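Local structure of demethylmenaquinone Methyltransferase (Thermus thermophilus, 1J3L) at residues V40-A45 and G65-T70; T70-G75 and K116-E121. The protein is a trimeric alpha/beta protein of the Aldolase/RraA family, built round a mixed beta sheet flanked by short helices. All coordinates share one frame; numbering follows the deposited sequence.

Contact 1 (V40-A45 and G65-T70); sequences VFEDNA and GGSLRT
Ser67 comes up to the Phe41 ring obliquely, its CB 3.9 Å from CE1, while one face of that ring is covered by Glu42 of the same loop, whose CG sits 3.7 Å above the plane, displaced from the ring centre. The other flat group that counts is the Arg69 guanidinium: the Glu42 carboxylate lies at its edge, with OE1 in plane, and the two planes are turned 46° apart. The long, doubtful ion pair runs from Glu42 OE2 to Arg69 NH1, 3.8 Å away. Shorter is the bond from Ser67 OG to Glu42 OE2, 2.8 Å, though OE2 is modelled too close to a neighbouring atom, which makes its exact place doubtful. A chi1 of 176°, which sets OG of Ser67 beside the carbonyl carbon, turns it toward the acid and also lets it accept from Arg69 N at 3.1 Å, closing an ST turn. Thr70 crosses the stem of Glu42 at about a right angle, OG1 lying 3.3 Å from Glu42 CA; the polar partner of that hydroxyl is Ser118. The two loops follow strands 31-39 and 58-63, parallel neighbours in the sheet. Chemically, then, the carboxylate at the surface probably joins them, mainly through Ser67 OG, which the ST turn helps to hold, with Arg69 adding at most a looser pull.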
loop_
_atom_site.group_PDB
_atom_site.type_symbol
_atom_site.label_atom_id
_atom_site.label_comp_id
_atom_site.label_asym_id
_atom_site.label_seq_id
_atom_site.Cartn_x
_atom_site.Cartn_y
_atom_site.Cartn_z
ATOM N N VAL A 40 5.294 -22.518 -4.674
ATOM C CA VAL A 40 4.225 -22.933 -5.562
ATOM C C VAL A 40 3.885 -21.760 -6.455
ATOM O O VAL A 40 4.416 -20.656 -6.300
ATOM C CB VAL A 40 2.937 -23.333 -4.803
ATOM C CG1 VAL A 40 3.207 -24.507 -3.906
ATOM C CG2 VAL A 40 2.400 -22.139 -3.994
ATOM N N PHE A 41 2.996 -22.005 -7.403
ATOM C CA PHE A 41 2.567 -20.948 -8.289
ATOM C C PHE A 41 1.116 -21.211 -8.609
ATOM O O PHE A 41 0.787 -22.203 -9.257
ATOM C CB PHE A 41 3.385 -20.921 -9.582
ATOM C CG PHE A 41 3.091 -19.724 -10.444
ATOM C CD1 PHE A 41 3.653 -18.481 -10.143
ATOM C CD2 PHE A 41 2.205 -19.819 -11.520
ATOM C CE1 PHE A 41 3.340 -17.345 -10.895
ATOM C CE2 PHE A 41 1.885 -18.689 -12.279
ATOM C CZ PHE A 41 2.454 -17.445 -11.966
ATOM N N GLU A 42 0.248 -20.325 -8.145
ATOM C CA GLU A 42 -1.174 -20.460 -8.390
ATOM C C GLU A 42 -1.746 -21.851 -8.191
ATOM O O GLU A 42 -2.652 -22.255 -8.913
ATOM C CB GLU A 42 -1.491 -19.927 -9.790
ATOM C CG GLU A 42 -1.080 -18.482 -9.935
ATOM C CD GLU A 42 -1.251 -17.943 -11.325
ATOM O OE1 GLU A 42 -1.687 -18.714 -12.216
ATOM O OE2 GLU A 42 -0.948 -16.739 -11.515
ATOM N N ASP A 43 -1.221 -22.563 -7.195
ATOM C CA ASP A 43 -1.689 -23.907 -6.851
ATOM C C ASP A 43 -1.399 -24.048 -5.359
ATOM O O ASP A 43 -0.283 -23.761 -4.914
ATOM C CB ASP A 43 -0.919 -24.986 -7.618
ATOM C CG ASP A 43 -1.489 -26.375 -7.394
ATOM O OD1 ASP A 43 -1.759 -26.736 -6.232
ATOM O OD2 ASP A 43 -1.656 -27.117 -8.382
ATOM N N ASN A 44 -2.386 -24.485 -4.585
ATOM C CA ASN A 44 -2.194 -24.605 -3.149
ATOM C C ASN A 44 -2.516 -25.949 -2.534
ATOM O O ASN A 44 -2.721 -26.018 -1.325
ATOM C CB ASN A 44 -3.011 -23.532 -2.425
ATOM C CG ASN A 44 -4.479 -23.876 -2.362
ATOM O OD1 ASN A 44 -4.991 -24.588 -3.225
ATOM N ND2 ASN A 44 -5.172 -23.367 -1.345
ATOM N N ALA A 45 -2.575 -27.013 -3.330
ATOM C CA ALA A 45 -2.853 -28.328 -2.746
ATOM C C ALA A 45 -1.771 -28.596 -1.690
ATOM O O ALA A 45 -2.046 -29.159 -0.625
ATOM C CB ALA A 45 -2.835 -29.418 -3.826
ATOM N N GLY A 65 5.579 -16.842 -5.960
ATOM C CA GLY A 65 6.112 -16.181 -7.134
ATOM C C GLY A 65 5.579 -14.767 -7.196
ATOM O O GLY A 65 5.724 -14.085 -8.207
ATOM N N GLY A 66 4.949 -14.338 -6.103
ATOM C CA GLY A 66 4.396 -12.998 -6.018
ATOM C C GLY A 66 3.105 -12.809 -6.788
ATOM O O GLY A 66 2.592 -11.693 -6.857
ATOM N N SER A 67 2.567 -13.884 -7.363
ATOM C CA SER A 67 1.328 -13.777 -8.132
ATOM C C SER A 67 0.121 -13.325 -7.325
ATOM O O SER A 67 -0.062 -13.735 -6.187
ATOM C CB SER A 67 0.984 -15.104 -8.786
ATOM O OG SER A 67 -0.267 -15.003 -9.447
ATOM N N LEU A 68 -0.720 -12.501 -7.942
ATOM C CA LEU A 68 -1.923 -11.993 -7.290
ATOM C C LEU A 68 -3.156 -12.504 -8.040
ATOM O O LEU A 68 -4.289 -12.099 -7.746
ATOM C CB LEU A 68 -1.910 -10.460 -7.296
ATOM C CG LEU A 68 -0.602 -9.744 -6.926
ATOM C CD1 LEU A 68 -0.774 -8.259 -7.170
ATOM C CD2 LEU A 68 -0.215 -10.008 -5.463
ATOM N N ARG A 69 -2.925 -13.397 -9.000
ATOM C CA ARG A 69 -3.990 -13.971 -9.823
ATOM C C ARG A 69 -4.916 -14.903 -9.063
ATOM O O ARG A 69 -6.112 -14.944 -9.341
ATOM C CB ARG A 69 -3.408 -14.763 -10.994
ATOM C CG ARG A 69 -3.046 -13.992 -12.256
ATOM C CD ARG A 69 -2.432 -14.987 -13.232
ATOM N NE ARG A 69 -2.203 -14.483 -14.580
ATOM C CZ ARG A 69 -1.642 -15.208 -15.546
ATOM N NH1 ARG A 69 -1.259 -16.457 -15.298
ATOM N NH2 ARG A 69 -1.470 -14.695 -16.758
ATOM N N THR A 70 -4.368 -15.677 -8.136
ATOM C CA THR A 70 -5.184 -16.614 -7.369
ATOM C C THR A 70 -4.790 -16.596 -5.899
ATOM O O THR A 70 -3.692 -16.179 -5.548
ATOM C CB THR A 70 -5.066 -18.078 -7.922
ATOM O OG1 THR A 70 -3.760 -18.609 -7.652
ATOM C CG2 THR A 70 -5.305 -18.101 -9.433
#

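Contact 2 (T70-G75 and K116-E121); sequences TALLGG and KKSAKE
Ser118 OG is gripped twice from the facing loop: Thr70 OG1 donates to it over 2.7 Å, and it donates in turn to Ala71 O over 2.5 Å, a very short bond. The chain of bonds gives the serine oxygen one donor and one acceptor from consecutive residues, and it ties the threonine hydroxyl to the backbone of the next residue through a single buried side chain. OG lies beside its backbone N and opposite the carbonyl carbon (chi1 -73°), which puts it between Thr70 OG1 and Ala71 O. Leu72 supplies the apolar neighbour, its CD2 3.3 Å from Ser118 OG, although its CB is directed away from residues 116-121.

A second grip forms two residues earlier in the 116-121 segment. Ala71 N donates to Lys116 O at 2.8 Å, with an angle of 155° at the hydrogen. Thr70 CA adds a CA-H...O contact to the same oxygen at 3.3 Å, and the Thr70 methyl CG2 rests 3.8 Å from Lys117 O. Lys116 itself sends its chain away from Thr70, and its NZ bonds to Pro13 O of the second subunit, so this strip of backbone also borders the trimer interface.

Residues 116-121 lie in the loop between strand 112-113 and strand 125-126, and they run past the loop that carries strand 58-63 into helix 75-83. Further along that loop, Leu72 and Leu73 pack on Val91 and Val89 of strand 88-92, and Gly74 takes the N-cap position of the helix.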
loop_
_atom_site.group_PDB
_atom_site.type_symbol
_atom_site.label_atom_id
_atom_site.label_comp_id
_atom_site.label_asym_id
_atom_site.label_seq_id
_atom_site.Cartn_x
_atom_site.Cartn_y
_atom_site.Cartn_z
ATOM N N THR A 70 -4.368 -15.677 -8.136
ATOM C CA THR A 70 -5.184 -16.614 -7.369
ATOM C C THR A 70 -4.790 -16.596 -5.899
ATOM O O THR A 70 -3.692 -16.179 -5.548
ATOM C CB THR A 70 -5.066 -18.078 -7.922
ATOM O OG1 THR A 70 -3.760 -18.609 -7.652
ATOM C CG2 THR A 70 -5.305 -18.101 -9.433
ATOM N N ALA A 71 -5.700 -17.047 -5.046
ATOM C CA ALA A 71 -5.453 -17.077 -3.613
ATOM C C ALA A 71 -4.817 -18.396 -3.201
ATOM O O ALA A 71 -5.266 -19.468 -3.614
ATOM C CB ALA A 71 -6.761 -16.868 -2.854
ATOM N N LEU A 72 -3.767 -18.310 -2.391
ATOM C CA LEU A 72 -3.084 -19.502 -1.915
ATOM C C LEU A 72 -3.655 -19.920 -0.573
ATOM O O LEU A 72 -3.413 -21.032 -0.098
ATOM C CB LEU A 72 -1.583 -19.244 -1.793
ATOM C CG LEU A 72 -0.941 -18.929 -3.140
ATOM C CD1 LEU A 72 0.539 -18.720 -2.987
ATOM C CD2 LEU A 72 -1.218 -20.074 -4.092
ATOM N N LEU A 73 -4.434 -19.037 0.038
ATOM C CA LEU A 73 -5.024 -19.361 1.326
ATOM C C LEU A 73 -6.338 -18.610 1.515
ATOM O O LEU A 73 -6.436 -17.414 1.232
ATOM C CB LEU A 73 -4.021 -19.034 2.435
ATOM C CG LEU A 73 -4.186 -19.760 3.765
ATOM C CD1 LEU A 73 -2.856 -19.822 4.485
ATOM C CD2 LEU A 73 -5.224 -19.054 4.601
ATOM N N GLY A 74 -7.356 -19.340 1.958
ATOM C CA GLY A 74 -8.654 -18.743 2.186
ATOM C C GLY A 74 -9.063 -18.889 3.631
ATOM O O GLY A 74 -8.237 -19.194 4.500
ATOM N N GLY A 75 -10.344 -18.657 3.901
ATOM C CA GLY A 75 -10.830 -18.777 5.255
ATOM C C GLY A 75 -10.625 -20.165 5.833
ATOM O O GLY A 75 -10.249 -20.303 6.993
ATOM N N LYS A 116 -10.205 -15.174 -7.083
ATOM C CA LYS A 116 -10.065 -16.535 -7.602
ATOM C C LYS A 116 -9.303 -17.521 -6.745
ATOM O O LYS A 116 -8.253 -17.204 -6.190
ATOM C CB LYS A 116 -9.421 -16.535 -8.995
ATOM C CG LYS A 116 -10.345 -16.126 -10.109
ATOM C CD LYS A 116 -9.905 -16.734 -11.423
ATOM C CE LYS A 116 -10.998 -16.585 -12.468
ATOM N NZ LYS A 116 -10.661 -17.279 -13.739
ATOM N N LYS A 117 -9.838 -18.735 -6.668
ATOM C CA LYS A 117 -9.208 -19.804 -5.917
ATOM C C LYS A 117 -8.070 -20.377 -6.768
ATOM O O LYS A 117 -8.071 -20.236 -7.990
ATOM C CB LYS A 117 -10.237 -20.889 -5.598
ATOM C CG LYS A 117 -10.789 -21.608 -6.826
ATOM C CD LYS A 117 -11.996 -22.442 -6.447
ATOM C CE LYS A 117 -11.688 -23.309 -5.236
ATOM N NZ LYS A 117 -12.922 -23.776 -4.545
ATOM N N SER A 118 -7.097 -21.002 -6.112
ATOM C CA SER A 118 -5.948 -21.601 -6.786
ATOM C C SER A 118 -6.272 -23.019 -7.253
ATOM O O SER A 118 -7.207 -23.655 -6.763
ATOM C CB SER A 118 -4.742 -21.667 -5.837
ATOM O OG SER A 118 -4.174 -20.392 -5.619
ATOM N N ALA A 119 -5.484 -23.506 -8.202
ATOM C CA ALA A 119 -5.666 -24.849 -8.717
ATOM C C ALA A 119 -5.150 -25.806 -7.650
ATOM O O ALA A 119 -4.485 -25.386 -6.698
ATOM C CB ALA A 119 -4.893 -25.022 -10.014
ATOM N N LYS A 120 -5.445 -27.091 -7.813
ATOM C CA LYS A 120 -5.032 -28.085 -6.836
ATOM C C LYS A 120 -4.345 -29.320 -7.412
ATOM O O LYS A 120 -4.624 -30.441 -6.985
ATOM C CB LYS A 120 -6.251 -28.512 -6.020
ATOM C CG LYS A 120 -6.923 -27.354 -5.304
ATOM C CD LYS A 120 -8.142 -27.804 -4.530
ATOM C CE LYS A 120 -8.803 -26.630 -3.828
ATOM N NZ LYS A 120 -10.061 -27.046 -3.152
ATOM N N GLU A 121 -3.443 -29.122 -8.368
ATOM C CA GLU A 121 -2.738 -30.246 -8.971
ATOM C C GLU A 121 -1.697 -30.761 -7.989
ATOM O O GLU A 121 -1.393 -31.951 -7.963
ATOM C CB GLU A 121 -2.064 -29.825 -10.286
ATOM C CG GLU A 121 -3.032 -29.465 -11.422
ATOM C CD GLU A 121 -3.846 -30.654 -11.924
ATOM O OE1 GLU A 121 -3.243 -31.618 -12.446
ATOM O OE2 GLU A 121 -5.092 -30.624 -11.801
#

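Contact 1 and contact 2 follow one another along the chain and share Thr70, whose one side chain touches Glu42 in contact 1 and bonds to Ser118 in contact 2. Their centres are about 7 Å apart. They are also joined directly by backbone: Asn44 N lies 3.1 Å from Ala119 O and Glu42 O 3.2 Å from Ala119 N, both probable hydrogen bonds. Asn44 ND2 bonds to Leu72 O as well, and Asp43 OD2 receives Gly122 N. The three loops therefore lie together on one side of the chain's centre, near the C-terminal ends of the parallel strands 31-39 and 58-63.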